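Side-chain contacts in beta-1,3-1,4-glucanase (Caldicellulosiruptor sp. F32, PDB 5H4R), which hydrolyses mixed-linkage beta-1,3-1,4-glucans as a family 5 glycoside hydrolase, and is here an engineered mutant holding cellotetraose: residues P36-A39 / A40-F43; I166-Q169 / V170-F174; V340-A343 / A344-R348. The protein carries 1 engineered substitution. All blocks are in the same frame, centred on the assembly; numbering follows the deposited sequence.

From the N terminus, contact 1 (36-39 with 40-43) joins a loop to the start of helix 39-47, which leads into strand 50-53, the first of the eight parallel strands of the barrel. Contact 2 (166-169 with 170-174) lies near the C-terminal end of helix 156-173, ahead of strand 181-184. Contact 3 (340-343 with 344-348) falls within helix 336-352, between strands 322-327 and 356-361. The latter two each lie within one helix of the layer round the barrel and sit on opposite sides of the chain's centre, their centres about 36 Å apart. Each contact joins consecutive residues and closes no more than a turn or two. The three follow in series, none nesting or crossing; no two touch.

Contact 1: P36-A39 / A40-F43; sequences PNNA and ALKF
Asn38 caps the first turn of helix 39-47: its OD1 accepts the backbone N-H of Leu41 at 2.8 Å, the classic N-cap bond. The N-H...O angle is 165°, and the donor lies almost in line with the side-chain C=O. This reach depends on chi1 of 65°, which places CG between the backbone N and the carbonyl carbon and folds the amide back over the helix start. Two backbone bonds continue the turn, from Lys42 N to Asn38 O at 3.1 Å and from Phe43 N to Ala39 O at 2.9 Å.

The close-packed side gathers around Leu41. Leu41 CB lies 3.4 Å from Asn38 OD1, and Leu41 CD1 meets the ring carbon CD of Pro36 at 3.7 Å, the two side chains meeting at a slant. Leu41 CD1 also approaches Pro36 O at 3.5 Å, so Pro36, two residues before the cap, packs against the leucine of the first turn. Ala40, likewise buried, rests on Asn265 and Pro321. By contrast, Asn37, Ala39 and Lys42 form the solvent side. The extended lysine chain passes alongside the cap, with Lys42 CG 3.2 Å from Asn38 O, while the placing of the Asn37 amide beside its far end is doubtful.

The other end of the Asn38 amide is also held: ND2 donates to Gly319 O, tying the helix start to the loop ahead of strand 322-327. With an alanine here, the Leu41 N-H would probably lose its cap and Gly319 O this donor. With one amide accepting from the helix and donating to a separate loop, the chemistry implies that the cap both starts the helix and probably fixes where it begins, at the end of the barrel where the strands begin.

Contact 2: I166-Q169 / V170-F174; sequences IWTQ and VATRF
From Val170 to Arg173 each backbone N-H bonds to the carbonyl four residues earlier, as in Val170 N to Ile166 O at 2.8 Å, so this is regular alpha-helix, part of the helical layer around the family 5 TIM barrel. Phe174 is the first residue to leave helical angles.

On the buried side, Val170 divides its two methyls between neighbours one turn back. Val170 CG1 stands anti to the backbone N (chi1 175°), which carries it to CZ3 of the Trp167 indole at 3.8 Å, an oblique approach. Val170 CG2 lies beside Ile166 CG2 at 4.1 Å, the two side chains pointing the same way. The indole continues inward, where NE1 donates to Ala185 O and the ring meets Phe221 edge-to-face, linking this turn to helix 205-226.

Polar side chains occupy the outer face. Gln169 OE1 accepts from Ile114 N, and Arg173 NH1 bonds to Gln123 OE1 and forms a salt bridge with Asp120 OD1, both on helix 116-131. The exposed Thr172 turns its hydroxyl back along its own helix. Thr168 O therefore accepts twice, from Thr172 N at 3.0 Å and from Thr172 OG1 at 2.7 Å, the two donors reaching it from opposite faces of the carbonyl plane.

Contact 3: V340-A343 / A344-R348; sequences VEFA and AYYVR
Phe342 and Tyr346 both hold CG anti to the backbone N (chi1 166° and -167°), and at a spacing of four residues this sends the two rings the same way, side by side. They belong to helix 336-352 of the beta-alpha-beta unit formed with strands 322-327 and 356-361 of the TIM barrel. Their centroids are 5.5 Å apart with planes at 49°, an oblique pairing.

In the backbone the helix is regular: Tyr346 N bonds to Phe342 O at 2.8 Å, and Val347 N to Ala343 O at 3.1 Å. Both side chains of the pair pack on the barrel, touching Phe327 of strand 322-327. The ring of Tyr346 stacks on Phe327 and also touches Phe307 and Met308 of helix 298-316, while its OH donates to Ala273 O. Phe342 meets Trp293 edge-to-face. Another side of the helix is lined by Ala343 and Val347, which rest on Met391 of helix 385-395. Tyr345 takes a third direction, its OH hydrogen-bonded to Asp305 OD1 of helix 298-316.

A glucose unit of the bound cellotetraose is about 9 Å from the Tyr346 side chain, so Tyr346 makes no direct contact with the sugar. Between the two rings the closest approach is Phe342 CZ to Tyr346 CD2, 3.8 Å.

Contact 1: P36-A39 / A40-F43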
loop_
_atom_site.group_PDB
_atom_site.type_symbol
_atom_site.label_atom_id
_atom_site.label_comp_id
_atom_site.label_asym_id
_atom_site.label_seq_id
_atom_site.Cartn_x
_atom_site.Cartn_y
_atom_site.Cartn_z
ATOM N N PRO A 36 -18.691 -11.975 5.535
ATOM C CA PRO A 36 -18.693 -12.814 6.738
ATOM C C PRO A 36 -18.444 -11.990 7.989
ATOM O O PRO A 36 -17.647 -11.049 7.994
ATOM C CB PRO A 36 -17.568 -13.816 6.475
ATOM C CG PRO A 36 -17.530 -13.891 4.959
ATOM C CD PRO A 36 -17.814 -12.520 4.478
ATOM N N ASN A 37 -19.145 -12.354 9.061
ATOM C CA ASN A 37 -18.992 -11.648 10.326
ATOM C C ASN A 37 -17.866 -12.321 11.090
ATOM O O ASN A 37 -18.064 -13.344 11.757
ATOM C CB ASN A 37 -20.285 -11.656 11.125
ATOM C CG ASN A 37 -20.191 -10.796 12.370
ATOM O OD1 ASN A 37 -20.338 -9.576 12.301
ATOM N ND2 ASN A 37 -19.936 -11.423 13.506
ATOM N N ASN A 38 -16.673 -11.769 10.972
ATOM C CA ASN A 38 -15.563 -12.224 11.789
ATOM C C ASN A 38 -14.703 -11.026 12.165
ATOM O O ASN A 38 -14.908 -9.905 11.694
ATOM C CB ASN A 38 -14.741 -13.311 11.080
ATOM C CG ASN A 38 -14.040 -12.825 9.825
ATOM O OD1 ASN A 38 -13.654 -11.668 9.700
ATOM N ND2 ASN A 38 -13.867 -13.733 8.884
ATOM N N ALA A 39 -13.755 -11.270 13.068
ATOM C CA ALA A 39 -12.957 -10.177 13.613
ATOM C C ALA A 39 -12.130 -9.489 12.532
ATOM O O ALA A 39 -11.993 -8.261 12.529
ATOM C CB ALA A 39 -12.045 -10.701 14.726
ATOM N N ALA A 40 -11.583 -10.264 11.599
ATOM C CA ALA A 40 -10.688 -9.703 10.601
ATOM C C ALA A 40 -11.431 -8.739 9.697
ATOM O O ALA A 40 -10.926 -7.659 9.379
ATOM C CB ALA A 40 -10.066 -10.827 9.773
ATOM N N LEU A 41 -12.632 -9.115 9.278
ATOM C CA LEU A 41 -13.345 -8.242 8.364
ATOM C C LEU A 41 -13.931 -7.035 9.088
ATOM O O LEU A 41 -14.021 -5.955 8.478
ATOM C CB LEU A 41 -14.399 -9.038 7.597
ATOM C CG LEU A 41 -13.767 -10.001 6.583
ATOM C CD1 LEU A 41 -14.827 -10.947 5.997
ATOM C CD2 LEU A 41 -13.058 -9.276 5.472
ATOM N N LYS A 42 -14.253 -7.169 10.396
ATOM C CA LYS A 42 -14.645 -5.998 11.185
ATOM C C LYS A 42 -13.470 -5.032 11.343
ATOM O O LYS A 42 -13.655 -3.808 11.297
ATOM C CB LYS A 42 -15.175 -6.428 12.539
ATOM C CG LYS A 42 -16.475 -7.174 12.464
ATOM C CD LYS A 42 -16.897 -7.614 13.853
ATOM C CE LYS A 42 -18.157 -8.432 13.824
ATOM N NZ LYS A 42 -18.440 -8.974 15.178
ATOM N N PHE A 43 -12.265 -5.583 11.539
ATOM C CA PHE A 43 -11.030 -4.799 11.590
ATOM C C PHE A 43 -10.830 -4.000 10.308
ATOM O O PHE A 43 -10.634 -2.775 10.345
ATOM C CB PHE A 43 -9.861 -5.772 11.833
ATOM C CG PHE A 43 -8.483 -5.125 12.003
ATOM C CD1 PHE A 43 -8.004 -4.758 13.264
ATOM C CD2 PHE A 43 -7.654 -4.951 10.910
ATOM C CE1 PHE A 43 -6.732 -4.212 13.407
ATOM C CE2 PHE A 43 -6.390 -4.392 11.052
ATOM C CZ PHE A 43 -5.933 -4.032 12.301
#

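Contact 2: I166-Q169 / V170-F174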
loop_
_atom_site.group_PDB
_atom_site.type_symbol
_atom_site.label_atom_id
_atom_site.label_comp_id
_atom_site.label_asym_id
_atom_site.label_seq_id
_atom_site.Cartn_x
_atom_site.Cartn_y
_atom_site.Cartn_z
ATOM N N ILE A 166 15.624 -6.805 8.497
ATOM C CA ILE A 166 14.763 -5.628 8.569
ATOM C C ILE A 166 13.604 -5.872 9.520
ATOM O O ILE A 166 13.327 -5.038 10.392
ATOM C CB ILE A 166 14.259 -5.216 7.174
ATOM C CG1 ILE A 166 15.413 -4.783 6.265
ATOM C CG2 ILE A 166 13.223 -4.095 7.282
ATOM C CD1 ILE A 166 16.221 -3.554 6.730
ATOM N N TRP A 167 12.902 -7.004 9.364
ATOM C CA TRP A 167 11.698 -7.188 10.150
ATOM C C TRP A 167 12.004 -7.547 11.592
ATOM O O TRP A 167 11.230 -7.163 12.466
ATOM C CB TRP A 167 10.752 -8.195 9.485
ATOM C CG TRP A 167 9.956 -7.489 8.441
ATOM C CD1 TRP A 167 9.997 -7.672 7.076
ATOM C CD2 TRP A 167 9.022 -6.425 8.672
ATOM N NE1 TRP A 167 9.151 -6.789 6.462
ATOM C CE2 TRP A 167 8.536 -6.015 7.410
ATOM C CE3 TRP A 167 8.544 -5.787 9.820
ATOM C CZ2 TRP A 167 7.604 -4.997 7.270
ATOM C CZ3 TRP A 167 7.614 -4.771 9.677
ATOM C CH2 TRP A 167 7.155 -4.390 8.411
ATOM N N THR A 168 13.149 -8.178 11.889
ATOM C CA THR A 168 13.511 -8.355 13.287
ATOM C C THR A 168 13.702 -6.997 13.947
ATOM O O THR A 168 13.208 -6.746 15.053
ATOM C CB THR A 168 14.783 -9.206 13.414
ATOM O OG1 THR A 168 14.535 -10.543 12.983
ATOM C CG2 THR A 168 15.250 -9.265 14.859
ATOM N N GLN A 169 14.423 -6.097 13.269
ATOM C CA GLN A 169 14.713 -4.790 13.839
ATOM C C GLN A 169 13.455 -3.955 13.966
ATOM O O GLN A 169 13.216 -3.342 15.011
ATOM C CB GLN A 169 15.748 -4.052 13.001
ATOM C CG GLN A 169 17.114 -4.668 13.079
ATOM C CD GLN A 169 18.073 -4.019 12.131
ATOM O OE1 GLN A 169 18.616 -2.936 12.414
ATOM N NE2 GLN A 169 18.320 -4.675 11.004
ATOM N N VAL A 170 12.651 -3.892 12.901
ATOM C CA VAL A 170 11.451 -3.062 12.933
ATOM C C VAL A 170 10.426 -3.646 13.900
ATOM O O VAL A 170 9.845 -2.930 14.729
ATOM C CB VAL A 170 10.883 -2.892 11.516
ATOM C CG1 VAL A 170 9.554 -2.139 11.552
ATOM C CG2 VAL A 170 11.924 -2.176 10.640
ATOM N N ALA A 171 10.166 -4.950 13.808
ATOM C CA ALA A 171 9.167 -5.542 14.689
ATOM C C ALA A 171 9.569 -5.388 16.148
ATOM O O ALA A 171 8.721 -5.139 17.016
ATOM C CB ALA A 171 8.954 -7.017 14.349
ATOM N N THR A 172 10.865 -5.521 16.445
ATOM C CA THR A 172 11.299 -5.370 17.828
ATOM C C THR A 172 11.041 -3.950 18.323
ATOM O O THR A 172 10.563 -3.750 19.446
ATOM C CB THR A 172 12.786 -5.751 17.972
ATOM O OG1 THR A 172 12.957 -7.143 17.689
ATOM C CG2 THR A 172 13.268 -5.502 19.394
ATOM N N ARG A 173 11.338 -2.944 17.501
ATOM C CA ARG A 173 11.124 -1.566 17.927
ATOM C C ARG A 173 9.663 -1.327 18.277
ATOM O O ARG A 173 9.363 -0.613 19.234
ATOM C CB ARG A 173 11.574 -0.609 16.821
ATOM C CG ARG A 173 11.339 0.881 17.097
ATOM C CD ARG A 173 12.166 1.363 18.279
ATOM N NE ARG A 173 13.592 1.494 17.950
ATOM C CZ ARG A 173 14.161 2.619 17.525
ATOM N NH1 ARG A 173 13.445 3.716 17.387
ATOM N NH2 ARG A 173 15.458 2.660 17.274
ATOM N N PHE A 174 8.747 -1.891 17.482
ATOM C CA PHE A 174 7.323 -1.589 17.570
ATOM C C PHE A 174 6.537 -2.681 18.291
ATOM O O PHE A 174 5.304 -2.695 18.206
ATOM C CB PHE A 174 6.747 -1.352 16.169
ATOM C CG PHE A 174 7.199 -0.067 15.537
ATOM C CD1 PHE A 174 6.622 1.147 15.877
ATOM C CD2 PHE A 174 8.219 -0.073 14.593
ATOM C CE1 PHE A 174 7.038 2.326 15.277
ATOM C CE2 PHE A 174 8.633 1.095 14.000
ATOM C CZ PHE A 174 8.072 2.295 14.350
#

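Contact 3: V340-A343 / A344-R348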
loop_
_atom_site.group_PDB
_atom_site.type_symbol
_atom_site.label_atom_id
_atom_site.label_comp_id
_atom_site.label_asym_id
_atom_site.label_seq_id
_atom_site.Cartn_x
_atom_site.Cartn_y
_atom_site.Cartn_z
ATOM N N VAL A 340 -13.313 12.697 -9.385
ATOM C CA VAL A 340 -14.326 12.646 -8.322
ATOM C C VAL A 340 -15.250 11.437 -8.502
ATOM O O VAL A 340 -15.504 10.665 -7.559
ATOM C CB VAL A 340 -15.109 13.971 -8.297
ATOM C CG1 VAL A 340 -16.389 13.869 -7.475
ATOM C CG2 VAL A 340 -14.240 15.114 -7.784
ATOM N N GLU A 341 -15.759 11.235 -9.718
ATOM C CA GLU A 341 -16.628 10.086 -9.953
ATOM C C GLU A 341 -15.877 8.776 -9.752
ATOM O O GLU A 341 -16.401 7.839 -9.127
ATOM C CB GLU A 341 -17.230 10.154 -11.351
ATOM C CG GLU A 341 -18.248 11.271 -11.514
ATOM C CD GLU A 341 -18.845 11.378 -12.922
ATOM O OE1 GLU A 341 -19.045 10.338 -13.601
ATOM O OE2 GLU A 341 -19.103 12.527 -13.368
ATOM N N PHE A 342 -14.649 8.691 -10.286
ATOM C CA PHE A 342 -13.783 7.535 -10.076
ATOM C C PHE A 342 -13.620 7.220 -8.595
ATOM O O PHE A 342 -13.726 6.057 -8.180
ATOM C CB PHE A 342 -12.412 7.810 -10.707
ATOM C CG PHE A 342 -11.326 6.858 -10.294
ATOM C CD1 PHE A 342 -11.139 5.654 -10.938
ATOM C CD2 PHE A 342 -10.450 7.204 -9.264
ATOM C CE1 PHE A 342 -10.114 4.789 -10.542
ATOM C CE2 PHE A 342 -9.431 6.356 -8.871
ATOM C CZ PHE A 342 -9.254 5.151 -9.510
ATOM N N ALA A 343 -13.294 8.237 -7.796
ATOM C CA ALA A 343 -12.938 7.977 -6.407
ATOM C C ALA A 343 -14.136 7.492 -5.615
ATOM O O ALA A 343 -14.019 6.550 -4.810
ATOM C CB ALA A 343 -12.351 9.234 -5.760
ATOM N N ALA A 344 -15.297 8.099 -5.841
ATOM C CA ALA A 344 -16.503 7.639 -5.179
ATOM C C ALA A 344 -16.817 6.206 -5.583
ATOM O O ALA A 344 -17.157 5.371 -4.739
ATOM C CB ALA A 344 -17.673 8.559 -5.526
ATOM N N TYR A 345 -16.759 5.918 -6.882
ATOM C CA TYR A 345 -17.125 4.591 -7.355
ATOM C C TYR A 345 -16.171 3.538 -6.817
ATOM O O TYR A 345 -16.602 2.482 -6.336
ATOM C CB TYR A 345 -17.152 4.554 -8.886
ATOM C CG TYR A 345 -17.642 3.226 -9.404
ATOM C CD1 TYR A 345 -19.000 3.006 -9.595
ATOM C CD2 TYR A 345 -16.762 2.202 -9.694
ATOM C CE1 TYR A 345 -19.469 1.786 -10.058
ATOM C CE2 TYR A 345 -17.229 0.963 -10.174
ATOM C CZ TYR A 345 -18.572 0.769 -10.342
ATOM O OH TYR A 345 -19.045 -0.433 -10.809
ATOM N N TYR A 346 -14.862 3.807 -6.900
ATOM C CA TYR A 346 -13.858 2.843 -6.483
ATOM C C TYR A 346 -14.037 2.491 -5.009
ATOM O O TYR A 346 -14.069 1.312 -4.641
ATOM C CB TYR A 346 -12.480 3.417 -6.760
ATOM C CG TYR A 346 -11.331 2.455 -6.670
ATOM C CD1 TYR A 346 -10.888 1.980 -5.436
ATOM C CD2 TYR A 346 -10.629 2.081 -7.798
ATOM C CE1 TYR A 346 -9.798 1.122 -5.353
ATOM C CE2 TYR A 346 -9.543 1.210 -7.720
ATOM C CZ TYR A 346 -9.145 0.744 -6.494
ATOM O OH TYR A 346 -8.057 -0.088 -6.405
ATOM N N VAL A 347 -14.207 3.510 -4.156
ATOM C CA VAL A 347 -14.371 3.265 -2.724
ATOM C C VAL A 347 -15.677 2.511 -2.437
ATOM O O VAL A 347 -15.704 1.580 -1.623
ATOM C CB VAL A 347 -14.279 4.589 -1.946
ATOM C CG1 VAL A 347 -14.685 4.389 -0.480
ATOM C CG2 VAL A 347 -12.880 5.110 -2.014
ATOM N N ARG A 348 -16.783 2.878 -3.088
ATOM C CA ARG A 348 -18.024 2.135 -2.833
ATOM C C ARG A 348 -17.945 0.698 -3.350
ATOM O O ARG A 348 -18.399 -0.244 -2.676
ATOM C CB ARG A 348 -19.213 2.843 -3.473
ATOM C CG ARG A 348 -20.552 2.081 -3.329
ATOM C CD ARG A 348 -20.928 1.807 -1.889
ATOM N NE ARG A 348 -21.961 0.774 -1.801
ATOM C CZ ARG A 348 -22.175 0.011 -0.726
ATOM N NH1 ARG A 348 -21.436 0.154 0.362
ATOM N NH2 ARG A 348 -23.129 -0.916 -0.742
#